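Local coordinates for endo-xylogalacturonan hydrolase A (Aspergillus tubingensis, PDB 4C2L), which hydrolyses the galacturonan backbone of xylogalacturonan, a xylose-substituted component of the hairy regions of pectin, at residues T285-T290 and V324-S329; K335-V340 and A362-S367; S68-Q73 and D100-R105; F215-N220 and G238-S243. One frame throughout, in Å; residues are numbered along the deposited sequence.

Interactions 1 and 3 pair parallel strands on neighbouring coils of a right-handed beta-helix, the fold of glycoside hydrolase family 28, and their centres lie 34 Å apart. Interactions 2 and 4 both reach the run of parallel strands that includes 235-240 and 339-344, yet stay about 17 Å apart at their nearest atoms. Interaction 4 is closest to the probable catalytic residues: the K216 side chain is about 7 Å from that of D210, the proton donor by similarity. Interaction 1 comes within about 5 Å of interaction 4 at their nearest atoms. Interactions 2 and 3, with centres 47 Å apart, lie on opposite sides of the chain's centre.

Interaction 1: T285-T290 and V324-S329; sequences TFNDFT and VVSSFS. With SO4 (sulfate ion), chain I.
F328 presents one ring face to F289 and the other to V325 of its own strand. F289 CB stands 3.5 Å from the F328 centroid and 2° off the ring normal, a CH-pi contact, while V325 CG1 covers the opposite face nearer the rim. The two phenylalanine planes differ by only 6°, but the rings are slid apart: F328 CZ meets F289 CG at 3.4 Å and overlap is slight. In both residues CG sits beside its own backbone N, which lets the two side chains point the same way. The carbonyl oxygen of F286 sits at the F328 edge and also accepts from S326 N; F289 CZ lies in plane at the edge of the F286 ring.

On the face bearing N287 and S326 the contact is polar. S326 OG donates to N287 OD1 at 2.7 Å, and a water links the same OD1 to S327 OG and a sulfate, probably from the crystallisation liquor. N287 ND2 donates to sulfate O4 at 2.8 Å and also bonds T254 on the preceding coil. Parallel register sets F289 level with F328, whose ring in turn touches F358 of strand 350-358, a short aromatic stack inside a right-handed parallel beta-helix.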
loop_
_atom_site.group_PDB
_atom_site.type_symbol
_atom_site.label_atom_id
_atom_site.label_comp_id
_atom_site.label_asym_id
_atom_site.label_seq_id
_atom_site.Cartn_x
_atom_site.Cartn_y
_atom_site.Cartn_z
ATOM N N THR A 285 -3.881 5.998 -14.539
ATOM C CA THR A 285 -4.741 5.041 -15.234
ATOM C C THR A 285 -4.977 3.797 -14.380
ATOM O O THR A 285 -4.025 3.219 -13.857
ATOM C CB THR A 285 -4.086 4.605 -16.553
ATOM O OG1 THR A 285 -4.003 5.733 -17.430
ATOM C CG2 THR A 285 -4.917 3.484 -17.232
ATOM N N PHE A 286 -6.244 3.401 -14.277
ATOM C CA PHE A 286 -6.650 2.172 -13.619
ATOM C C PHE A 286 -7.236 1.337 -14.757
ATOM O O PHE A 286 -8.302 1.671 -15.285
ATOM C CB PHE A 286 -7.747 2.427 -12.594
ATOM C CG PHE A 286 -7.401 3.438 -11.522
ATOM C CD1 PHE A 286 -7.664 4.799 -11.717
ATOM C CD2 PHE A 286 -6.873 3.029 -10.297
ATOM C CE1 PHE A 286 -7.375 5.729 -10.715
ATOM C CE2 PHE A 286 -6.581 3.955 -9.295
ATOM C CZ PHE A 286 -6.840 5.305 -9.507
ATOM N N ASN A 287 -6.542 0.269 -15.127
ATOM C CA ASN A 287 -6.927 -0.554 -16.283
ATOM C C ASN A 287 -7.122 -2.029 -15.932
ATOM O O ASN A 287 -6.390 -2.573 -15.105
ATOM C CB ASN A 287 -5.857 -0.436 -17.368
ATOM C CG ASN A 287 -6.208 -1.222 -18.617
ATOM O OD1 ASN A 287 -7.207 -0.935 -19.291
ATOM N ND2 ASN A 287 -5.385 -2.221 -18.939
ATOM N N ASP A 288 -8.096 -2.681 -16.566
ATOM C CA ASP A 288 -8.233 -4.142 -16.434
ATOM C C ASP A 288 -8.405 -4.566 -14.972
ATOM O O ASP A 288 -7.587 -5.331 -14.427
ATOM C CB ASP A 288 -7.011 -4.847 -17.039
ATOM C CG ASP A 288 -7.090 -5.002 -18.548
ATOM O OD1 ASP A 288 -8.082 -4.553 -19.174
ATOM O OD2 ASP A 288 -6.139 -5.581 -19.124
ATOM N N PHE A 289 -9.445 -4.048 -14.337
ATOM C CA PHE A 289 -9.795 -4.434 -12.980
ATOM C C PHE A 289 -10.927 -5.435 -12.987
ATOM O O PHE A 289 -11.913 -5.282 -13.728
ATOM C CB PHE A 289 -10.252 -3.245 -12.144
ATOM C CG PHE A 289 -9.129 -2.460 -11.511
ATOM C CD1 PHE A 289 -8.109 -1.907 -12.286
ATOM C CD2 PHE A 289 -9.129 -2.228 -10.139
ATOM C CE1 PHE A 289 -7.086 -1.166 -11.701
ATOM C CE2 PHE A 289 -8.104 -1.485 -9.540
ATOM C CZ PHE A 289 -7.092 -0.949 -10.321
ATOM N N THR A 290 -10.777 -6.446 -12.144
ATOM C CA THR A 290 -11.858 -7.373 -11.853
ATOM C C THR A 290 -12.367 -7.069 -10.461
ATOM O O THR A 290 -11.603 -7.075 -9.487
ATOM C CB THR A 290 -11.365 -8.825 -11.984
ATOM O OG1 THR A 290 -10.939 -9.028 -13.341
ATOM C CG2 THR A 290 -12.473 -9.811 -11.648
ATOM N N VAL A 324 -7.842 7.961 -15.995
ATOM C CA VAL A 324 -8.479 7.008 -16.912
ATOM C C VAL A 324 -8.876 5.763 -16.132
ATOM O O VAL A 324 -8.058 5.189 -15.401
ATOM C CB VAL A 324 -7.539 6.646 -18.074
ATOM C CG1 VAL A 324 -8.152 5.529 -18.930
ATOM C CG2 VAL A 324 -7.239 7.892 -18.911
ATOM N N VAL A 325 -10.132 5.361 -16.290
ATOM C CA VAL A 325 -10.652 4.149 -15.664
ATOM C C VAL A 325 -11.129 3.325 -16.853
ATOM O O VAL A 325 -12.090 3.713 -17.534
ATOM C CB VAL A 325 -11.806 4.483 -14.694
ATOM C CG1 VAL A 325 -12.520 3.234 -14.177
ATOM C CG2 VAL A 325 -11.313 5.325 -13.528
ATOM N N SER A 326 -10.449 2.215 -17.121
ATOM C CA SER A 326 -10.747 1.425 -18.322
ATOM C C SER A 326 -10.821 -0.068 -18.042
ATOM O O SER A 326 -10.018 -0.602 -17.280
ATOM C CB SER A 326 -9.722 1.707 -19.423
ATOM O OG SER A 326 -8.375 1.530 -18.969
ATOM N N SER A 327 -11.801 -0.727 -18.664
ATOM C CA SER A 327 -11.953 -2.177 -18.599
ATOM C C SER A 327 -12.117 -2.664 -17.173
ATOM O O SER A 327 -11.252 -3.379 -16.655
ATOM C CB SER A 327 -10.766 -2.880 -19.269
ATOM O OG SER A 327 -10.722 -2.613 -20.654
ATOM N N PHE A 328 -13.195 -2.239 -16.524
ATOM C CA PHE A 328 -13.569 -2.769 -15.225
ATOM C C PHE A 328 -14.704 -3.763 -15.437
ATOM O O PHE A 328 -15.682 -3.467 -16.140
ATOM C CB PHE A 328 -14.051 -1.664 -14.289
ATOM C CG PHE A 328 -12.950 -0.958 -13.534
ATOM C CD1 PHE A 328 -11.806 -0.495 -14.186
ATOM C CD2 PHE A 328 -13.084 -0.724 -12.163
ATOM C CE1 PHE A 328 -10.806 0.173 -13.482
ATOM C CE2 PHE A 328 -12.091 -0.051 -11.454
ATOM C CZ PHE A 328 -10.950 0.393 -12.112
ATOM N N SER A 329 -14.591 -4.923 -14.812
ATOM C CA SER A 329 -15.678 -5.893 -14.874
ATOM C C SER A 329 -15.947 -6.511 -13.513
ATOM O O SER A 329 -15.186 -6.302 -12.560
ATOM C CB SER A 329 -15.368 -6.961 -15.921
ATOM O OG SER A 329 -14.179 -7.658 -15.583
HETATM S S SO4 I . -5.928 -4.618 -22.439
HETATM O O1 SO4 I . -6.732 -5.759 -21.949
HETATM O O2 SO4 I . -6.768 -3.767 -23.314
HETATM O O3 SO4 I . -4.768 -5.120 -23.210
HETATM O O4 SO4 I . -5.441 -3.825 -21.289
HETATM O O HOH W 1 -8.098 -1.843 -21.597
HETATM O O HOH W 2 -11.869 -6.418 -16.440
#

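Interaction 2: K335-V340 and A362-S367; sequences KYDPVV and APSGKS
D337 clasps a type I beta turn, A362 to G365, in the loop that leads into strand 368-372 of the beta-helix. Its CB lies 4.0 Å from A362 CB. With CG anti to the backbone N (chi1 -166°), the carboxylate comes against the alanine methyl, A362 CB lying 3.4 Å from D337 CG. At the tip the oxygens divide their work: OD1 accepts from S364 OG at 2.7 Å, and OD2 accepts from S364 N at 2.9 Å with a 159° N-H...O angle. Both use syn lone pairs, so one serine is gripped through its hydroxyl and its amide together. P363 slides past the aspartate in the opposite direction, bringing CD against OD2.

The hydroxyl of S364 is itself bonded twice, since it also accepts from K366 N in an ST turn, and G365 N to A362 O closes the beta turn. Beside this polar clasp, P338, which follows a cis peptide bond, packs its CB on K366 CB. P338 and V340 also make backbone hydrogen bonds with E368, which tie the strand beginning at V339 to the next coil. V340 CG1 takes the position beside its backbone N and comes within 3.5 Å of A362 N.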
loop_
_atom_site.group_PDB
_atom_site.type_symbol
_atom_site.label_atom_id
_atom_site.label_comp_id
_atom_site.label_asym_id
_atom_site.label_seq_id
_atom_site.Cartn_x
_atom_site.Cartn_y
_atom_site.Cartn_z
ATOM N N LYS A 335 -23.773 -4.119 -0.457
ATOM C CA LYS A 335 -23.787 -3.004 0.473
ATOM C C LYS A 335 -24.432 -1.732 -0.083
ATOM O O LYS A 335 -25.271 -1.127 0.580
ATOM C CB LYS A 335 -22.380 -2.683 0.969
ATOM C CG LYS A 335 -22.377 -1.567 1.992
ATOM C CD LYS A 335 -20.996 -1.340 2.568
ATOM C CE LYS A 335 -21.071 -0.320 3.687
ATOM N NZ LYS A 335 -19.717 -0.124 4.263
ATOM N N TYR A 336 -24.012 -1.320 -1.275
ATOM C CA TYR A 336 -24.500 -0.060 -1.853
ATOM C C TYR A 336 -25.425 -0.254 -3.050
ATOM O O TYR A 336 -25.894 0.725 -3.641
ATOM C CB TYR A 336 -23.327 0.841 -2.247
ATOM C CG TYR A 336 -22.479 1.283 -1.081
ATOM C CD1 TYR A 336 -23.022 2.045 -0.045
ATOM C CD2 TYR A 336 -21.124 0.949 -1.020
ATOM C CE1 TYR A 336 -22.236 2.464 1.025
ATOM C CE2 TYR A 336 -20.334 1.365 0.043
ATOM C CZ TYR A 336 -20.889 2.115 1.058
ATOM O OH TYR A 336 -20.098 2.522 2.109
ATOM N N ASP A 337 -25.681 -1.513 -3.398
ATOM C CA ASP A 337 -26.608 -1.873 -4.461
ATOM C C ASP A 337 -27.802 -0.903 -4.427
ATOM O O ASP A 337 -28.439 -0.748 -3.386
ATOM C CB ASP A 337 -27.055 -3.326 -4.246
ATOM C CG ASP A 337 -27.738 -3.929 -5.461
ATOM O OD1 ASP A 337 -28.371 -3.183 -6.238
ATOM O OD2 ASP A 337 -27.638 -5.163 -5.651
ATOM N N PRO A 338 -28.119 -0.242 -5.563
ATOM C CA PRO A 338 -27.685 -0.399 -6.958
ATOM C C PRO A 338 -26.431 0.392 -7.382
ATOM O O PRO A 338 -26.005 0.290 -8.534
ATOM C CB PRO A 338 -28.887 0.141 -7.731
ATOM C CG PRO A 338 -29.391 1.236 -6.857
ATOM C CD PRO A 338 -29.173 0.785 -5.437
ATOM N N VAL A 339 -25.863 1.153 -6.455
ATOM C CA VAL A 339 -24.730 2.031 -6.753
ATOM C C VAL A 339 -23.436 1.219 -6.836
ATOM O O VAL A 339 -23.099 0.497 -5.894
ATOM C CB VAL A 339 -24.605 3.150 -5.693
ATOM C CG1 VAL A 339 -23.428 4.066 -6.009
ATOM C CG2 VAL A 339 -25.903 3.955 -5.619
ATOM N N VAL A 340 -22.727 1.344 -7.956
ATOM C CA VAL A 340 -21.452 0.634 -8.160
ATOM C C VAL A 340 -20.243 1.578 -8.107
ATOM O O VAL A 340 -19.093 1.124 -8.061
ATOM C CB VAL A 340 -21.440 -0.149 -9.487
ATOM C CG1 VAL A 340 -22.578 -1.172 -9.514
ATOM C CG2 VAL A 340 -21.538 0.798 -10.684
ATOM N N ALA A 362 -24.138 -4.281 -9.870
ATOM C CA ALA A 362 -24.484 -4.658 -8.510
ATOM C C ALA A 362 -25.134 -6.064 -8.558
ATOM O O ALA A 362 -25.453 -6.538 -9.641
ATOM C CB ALA A 362 -25.420 -3.626 -7.910
ATOM N N PRO A 363 -25.275 -6.744 -7.405
ATOM C CA PRO A 363 -25.908 -8.077 -7.401
ATOM C C PRO A 363 -27.306 -8.115 -8.052
ATOM O O PRO A 363 -27.641 -9.097 -8.717
ATOM C CB PRO A 363 -25.979 -8.407 -5.910
ATOM C CG PRO A 363 -24.730 -7.765 -5.369
ATOM C CD PRO A 363 -24.686 -6.436 -6.086
ATOM N N SER A 364 -28.086 -7.053 -7.867
ATOM C CA SER A 364 -29.403 -6.891 -8.506
ATOM C C SER A 364 -29.366 -6.832 -10.036
ATOM O O SER A 364 -30.406 -6.965 -10.689
ATOM C CB SER A 364 -30.057 -5.613 -7.998
ATOM O OG SER A 364 -29.335 -4.470 -8.457
ATOM N N GLY A 365 -28.185 -6.604 -10.605
ATOM C CA GLY A 365 -28.042 -6.414 -12.045
ATOM C C GLY A 365 -28.005 -4.939 -12.439
ATOM O O GLY A 365 -27.664 -4.611 -13.571
ATOM N N LYS A 366 -28.351 -4.053 -11.510
ATOM C CA LYS A 366 -28.302 -2.610 -11.768
ATOM C C LYS A 366 -26.869 -2.079 -11.697
ATOM O O LYS A 366 -25.970 -2.790 -11.224
ATOM C CB LYS A 366 -29.218 -1.866 -10.804
ATOM C CG LYS A 366 -30.687 -2.083 -11.137
ATOM C CD LYS A 366 -31.586 -1.722 -9.974
ATOM C CE LYS A 366 -33.044 -1.922 -10.353
ATOM N NZ LYS A 366 -33.941 -1.344 -9.313
ATOM N N SER A 367 -26.653 -0.849 -12.177
ATOM C CA SER A 367 -25.301 -0.262 -12.233
ATOM C C SER A 367 -25.300 1.267 -12.164
ATOM O O SER A 367 -24.828 1.965 -13.073
ATOM C CB SER A 367 -24.565 -0.738 -13.484
ATOM O OG SER A 367 -25.326 -0.425 -14.640
#

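Interaction 3: S68-Q73 and D100-R105; sequences SDCDIQ and DGLKLR
D71 OD2 accepts two hydrogen bonds that arrive from opposite faces of the carboxylate plane: R105 NH2 at 2.9 Å and Q73 NE2 at 2.7 Å. Each comes in well out of that plane, although each donor holds the oxygen close to its own guanidinium or amide plane. The other oxygen, OD1, takes R105 NE at 2.8 Å on its syn side. R105 therefore grips the aspartate side-on with two nitrogens in a salt bridge, with carboxylate and guanidinium planes turned 54° from each other. The opposed donors would restrict rotation of the carboxylate and probably stabilise its negative charge. D71 extends with CG anti to its backbone N, which carries its oxygens across to the arginine, whose chain runs straight from CG to NE. K103 CD covers one guanidinium face, and the K103 ammonium reaches C70 O through a water.

Apolar groups fill the face bearing C70 and I72. I72 CD1 meets L102 CD1 at 3.5 Å, tighter than ordinary carbon contact, and I72 CG2 lies against L104 CD1. C70 SG, in a disulfide with C67, touches the same L102 methyl; L39 of helix 32-42 packs on both C70 and I72.

Between the backbones, I72 N to K103 O at 2.7 Å (169°) and R105 N to I72 O alternate from strand to strand, the parallel ladder pattern. With axes 4.8 Å apart and inclined by 7°, these are successive coils of the right-handed parallel beta-helix, close to its N-terminal, helix-covered end.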
loop_
_atom_site.group_PDB
_atom_site.type_symbol
_atom_site.label_atom_id
_atom_site.label_comp_id
_atom_site.label_asym_id
_atom_site.label_seq_id
_atom_site.Cartn_x
_atom_site.Cartn_y
_atom_site.Cartn_z
ATOM N N SER A 68 25.555 -2.457 -0.047
ATOM C CA SER A 68 25.910 -1.655 -1.220
ATOM C C SER A 68 26.084 -2.641 -2.369
ATOM O O SER A 68 27.094 -3.340 -2.451
ATOM C CB SER A 68 27.197 -0.870 -0.942
ATOM O OG SER A 68 27.604 -0.143 -2.080
ATOM N N ASP A 69 25.075 -2.719 -3.228
ATOM C CA ASP A 69 25.005 -3.753 -4.278
ATOM C C ASP A 69 25.073 -5.140 -3.669
ATOM O O ASP A 69 25.793 -6.019 -4.161
ATOM C CB ASP A 69 26.114 -3.560 -5.324
ATOM C CG ASP A 69 26.059 -2.199 -5.976
ATOM O OD1 ASP A 69 24.991 -1.849 -6.520
ATOM O OD2 ASP A 69 27.081 -1.466 -5.937
ATOM N N CYS A 70 24.335 -5.328 -2.579
ATOM C CA CYS A 70 24.353 -6.591 -1.861
ATOM C C CYS A 70 23.161 -7.433 -2.277
ATOM O O CYS A 70 22.179 -6.925 -2.835
ATOM C CB CYS A 70 24.345 -6.366 -0.344
ATOM S SG CYS A 70 22.718 -5.983 0.322
ATOM N N ASP A 71 23.259 -8.722 -1.999
ATOM C CA ASP A 71 22.191 -9.669 -2.286
ATOM C C ASP A 71 21.855 -10.399 -0.984
ATOM O O ASP A 71 22.692 -11.110 -0.426
ATOM C CB ASP A 71 22.669 -10.628 -3.389
ATOM C CG ASP A 71 21.635 -11.684 -3.775
ATOM O OD1 ASP A 71 20.419 -11.548 -3.485
ATOM O OD2 ASP A 71 22.063 -12.672 -4.413
ATOM N N ILE A 72 20.641 -10.182 -0.482
ATOM C CA ILE A 72 20.181 -10.810 0.754
ATOM C C ILE A 72 19.169 -11.903 0.405
ATOM O O ILE A 72 18.031 -11.618 0.018
ATOM C CB ILE A 72 19.542 -9.772 1.707
ATOM C CG1 ILE A 72 20.509 -8.605 1.939
ATOM C CG2 ILE A 72 19.131 -10.416 3.019
ATOM C CD1 ILE A 72 19.920 -7.437 2.724
ATOM N N GLN A 73 19.597 -13.149 0.537
ATOM C CA GLN A 73 18.764 -14.296 0.151
ATOM C C GLN A 73 18.072 -14.872 1.371
ATOM O O GLN A 73 18.688 -15.509 2.235
ATOM C CB GLN A 73 19.596 -15.348 -0.594
ATOM C CG GLN A 73 20.352 -14.733 -1.764
ATOM C CD GLN A 73 21.234 -15.719 -2.512
ATOM O OE1 GLN A 73 21.333 -16.904 -2.144
ATOM N NE2 GLN A 73 21.899 -15.226 -3.556
ATOM N N ASP A 100 21.954 1.962 -1.995
ATOM C CA ASP A 100 22.063 1.878 -3.447
ATOM C C ASP A 100 22.443 0.462 -3.840
ATOM O O ASP A 100 23.557 0.017 -3.573
ATOM C CB ASP A 100 23.113 2.873 -3.954
ATOM C CG ASP A 100 22.759 4.304 -3.613
ATOM O OD1 ASP A 100 21.639 4.731 -3.961
ATOM O OD2 ASP A 100 23.593 5.010 -2.997
ATOM N N GLY A 101 21.507 -0.251 -4.458
ATOM C CA GLY A 101 21.771 -1.598 -4.936
ATOM C C GLY A 101 21.481 -2.610 -3.857
ATOM O O GLY A 101 22.340 -2.930 -3.046
ATOM N N LEU A 102 20.251 -3.089 -3.816
ATOM C CA LEU A 102 19.892 -4.115 -2.871
ATOM C C LEU A 102 19.002 -5.116 -3.572
ATOM O O LEU A 102 18.137 -4.740 -4.363
ATOM C CB LEU A 102 19.153 -3.512 -1.668
ATOM C CG LEU A 102 18.279 -4.509 -0.896
ATOM C CD1 LEU A 102 19.125 -5.300 0.086
ATOM C CD2 LEU A 102 17.098 -3.862 -0.197
ATOM N N LYS A 103 19.229 -6.386 -3.282
ATOM C CA LYS A 103 18.256 -7.422 -3.611
ATOM C C LYS A 103 17.876 -8.088 -2.299
ATOM O O LYS A 103 18.736 -8.612 -1.589
ATOM C CB LYS A 103 18.840 -8.450 -4.580
ATOM C CG LYS A 103 19.473 -7.838 -5.823
ATOM C CD LYS A 103 20.093 -8.921 -6.701
ATOM C CE LYS A 103 21.035 -8.332 -7.745
ATOM N NZ LYS A 103 22.362 -8.023 -7.138
ATOM N N LEU A 104 16.598 -8.035 -1.963
ATOM C CA LEU A 104 16.088 -8.719 -0.789
ATOM C C LEU A 104 15.118 -9.726 -1.339
ATOM O O LEU A 104 14.019 -9.370 -1.790
ATOM C CB LEU A 104 15.384 -7.741 0.166
ATOM C CG LEU A 104 14.705 -8.313 1.423
ATOM C CD1 LEU A 104 15.716 -8.922 2.381
ATOM C CD2 LEU A 104 13.916 -7.234 2.157
ATOM N N ARG A 105 15.525 -10.983 -1.343
ATOM C CA ARG A 105 14.769 -11.940 -2.155
ATOM C C ARG A 105 14.802 -13.343 -1.626
ATOM O O ARG A 105 15.739 -13.725 -0.941
ATOM C CB ARG A 105 15.291 -11.900 -3.583
ATOM C CG ARG A 105 16.778 -12.193 -3.724
ATOM C CD ARG A 105 17.155 -12.064 -5.196
ATOM N NE ARG A 105 18.548 -12.397 -5.422
ATOM C CZ ARG A 105 19.044 -12.701 -6.617
ATOM N NH1 ARG A 105 18.237 -12.736 -7.679
ATOM N NH2 ARG A 105 20.328 -12.980 -6.740
HETATM O O HOH W 3 26.100 0.911 -4.339
HETATM O O HOH W 4 22.597 -5.849 -5.452
#

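Interaction 4: F215-N220 and G238-S243; sequences FKPSSN and GSLGKS. With SO4 (sulfate ion), chain E.
Two successive bends in K216, at chi1 -59° and chi2 -62°, fold its chain back toward G238 although its CB starts out pointing away. The remaining torsions are extended and deliver NZ to G238 O, where it donates a 2.8 Å hydrogen bond, tilted out of the carbonyl plane. On the way, the K216 CD methylene passes 3.5 Å from the same oxygen. A water then joins the ammonium to S239 O, so the lysine spans two consecutive carbonyls.

The peptide between G238 and S239 is cis. S239 N donates to sulfate O3 at 2.6 Å (163°), and S239 OG, held between its backbone N and carbonyl carbon, donates to sulfate O2. K216 NZ adds a weak bond to O4, 3.3 Å long. This anion probably came from the crystallisation liquor, but it marks a spot where amide, hydroxyl and ammonium converge on negative charge.

Between the two segments the one backbone hydrogen bond is G238 N to F215 O, at 2.8 Å; F215 also pairs with S236 just before. Beyond it the chains part, and P217 and L240 slide past each other in opposite directions with P217 CD 3.7 Å from L240 CD2. K216 O accepts from both N and OG of S219, closing the type II turn from K216 to S219. The K216 side chain is about 7 Å from that of D210 and about 10 Å from that of H233, both active-site residues by similarity. An anion-binding lysine so placed is consistent with the substrate cleft of a family 28 beta-helix, since the galacturonic acid units of the substrate backbone carry carboxylates.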
loop_
_atom_site.group_PDB
_atom_site.type_symbol
_atom_site.label_atom_id
_atom_site.label_comp_id
_atom_site.label_asym_id
_atom_site.label_seq_id
_atom_site.Cartn_x
_atom_site.Cartn_y
_atom_site.Cartn_z
ATOM N N PHE A 215 -1.109 5.500 -3.207
ATOM C CA PHE A 215 -0.200 6.465 -3.768
ATOM C C PHE A 215 -0.253 7.719 -2.932
ATOM O O PHE A 215 -1.276 8.422 -2.853
ATOM C CB PHE A 215 -0.515 6.725 -5.238
ATOM C CG PHE A 215 -0.630 5.465 -6.047
ATOM C CD1 PHE A 215 0.512 4.786 -6.463
ATOM C CD2 PHE A 215 -1.879 4.938 -6.347
ATOM C CE1 PHE A 215 0.413 3.610 -7.208
ATOM C CE2 PHE A 215 -1.995 3.760 -7.096
ATOM C CZ PHE A 215 -0.844 3.088 -7.509
ATOM N N LYS A 216 0.871 7.971 -2.284
ATOM C CA LYS A 216 0.975 9.044 -1.314
ATOM C C LYS A 216 1.664 10.242 -1.974
ATOM O O LYS A 216 2.184 10.116 -3.087
ATOM C CB LYS A 216 1.767 8.540 -0.107
ATOM C CG LYS A 216 1.114 7.334 0.566
ATOM C CD LYS A 216 -0.270 7.703 1.108
ATOM C CE LYS A 216 -0.780 6.695 2.144
ATOM N NZ LYS A 216 -2.210 6.972 2.467
ATOM N N PRO A 217 1.688 11.393 -1.283
ATOM C CA PRO A 217 2.260 12.610 -1.867
ATOM C C PRO A 217 3.662 12.412 -2.419
ATOM O O PRO A 217 4.500 11.735 -1.801
ATOM C CB PRO A 217 2.265 13.578 -0.682
ATOM C CG PRO A 217 1.036 13.193 0.060
ATOM C CD PRO A 217 1.038 11.679 0.013
ATOM N N SER A 218 3.897 13.002 -3.588
ATOM C CA SER A 218 5.164 12.946 -4.333
ATOM C C SER A 218 5.495 11.613 -5.010
ATOM O O SER A 218 6.612 11.437 -5.509
ATOM C CB SER A 218 6.353 13.489 -3.516
ATOM O OG SER A 218 6.022 14.771 -3.012
ATOM N N SER A 219 4.543 10.677 -5.058
ATOM C CA SER A 219 4.758 9.509 -5.908
ATOM C C SER A 219 4.686 9.914 -7.380
ATOM O O SER A 219 3.863 10.753 -7.773
ATOM C CB SER A 219 3.779 8.366 -5.600
ATOM O OG SER A 219 2.445 8.827 -5.519
ATOM N N ASN A 220 5.563 9.318 -8.176
ATOM C CA ASN A 220 5.696 9.675 -9.594
ATOM C C ASN A 220 6.273 8.489 -10.333
ATOM O O ASN A 220 7.242 7.866 -9.879
ATOM C CB ASN A 220 6.645 10.885 -9.716
ATOM C CG ASN A 220 6.674 11.498 -11.108
ATOM O OD1 ASN A 220 5.827 11.217 -11.962
ATOM N ND2 ASN A 220 7.677 12.362 -11.339
ATOM N N GLY A 238 -4.031 8.671 -2.475
ATOM C CA GLY A 238 -4.228 9.499 -1.289
ATOM C C GLY A 238 -4.165 8.758 0.047
ATOM O O GLY A 238 -3.664 7.621 0.117
ATOM N N SER A 239 -4.654 9.399 1.118
ATOM C CA SER A 239 -5.240 10.748 1.025
ATOM C C SER A 239 -4.184 11.790 0.671
ATOM O O SER A 239 -3.009 11.637 0.986
ATOM C CB SER A 239 -5.896 11.157 2.340
ATOM O OG SER A 239 -4.943 11.170 3.383
ATOM N N LEU A 240 -4.631 12.853 0.020
ATOM C CA LEU A 240 -3.763 13.980 -0.297
ATOM C C LEU A 240 -4.377 15.240 0.292
ATOM O O LEU A 240 -5.595 15.346 0.386
ATOM C CB LEU A 240 -3.669 14.146 -1.820
ATOM C CG LEU A 240 -3.246 12.923 -2.632
ATOM C CD1 LEU A 240 -3.250 13.306 -4.103
ATOM C CD2 LEU A 240 -1.875 12.409 -2.203
ATOM N N GLY A 241 -3.519 16.173 0.688
ATOM C CA GLY A 241 -3.950 17.521 1.053
ATOM C C GLY A 241 -4.161 17.776 2.538
ATOM O O GLY A 241 -4.668 18.829 2.905
ATOM N N LYS A 242 -3.757 16.831 3.397
ATOM C CA LYS A 242 -4.033 16.951 4.833
ATOM C C LYS A 242 -3.468 18.248 5.410
ATOM O O LYS A 242 -4.172 18.958 6.136
ATOM C CB LYS A 242 -3.484 15.751 5.622
ATOM C CG LYS A 242 -3.759 15.820 7.122
ATOM C CD LYS A 242 -3.180 14.596 7.825
ATOM C CE LYS A 242 -3.274 14.687 9.341
ATOM N NZ LYS A 242 -4.640 15.055 9.797
ATOM N N SER A 243 -2.217 18.549 5.086
ATOM C CA SER A 243 -1.553 19.715 5.674
ATOM C C SER A 243 -0.554 20.388 4.734
ATOM O O SER A 243 0.208 21.267 5.154
ATOM C CB SER A 243 -0.878 19.325 6.989
ATOM O OG SER A 243 0.142 18.382 6.749
HETATM S S SO4 E . -4.925 7.875 4.728
HETATM O O1 SO4 E . -5.816 6.753 5.092
HETATM O O2 SO4 E . -5.498 9.127 5.285
HETATM O O3 SO4 E . -4.857 7.889 3.259
HETATM O O4 SO4 E . -3.599 7.679 5.339
HETATM O O HOH W 5 -1.850 10.087 2.956
#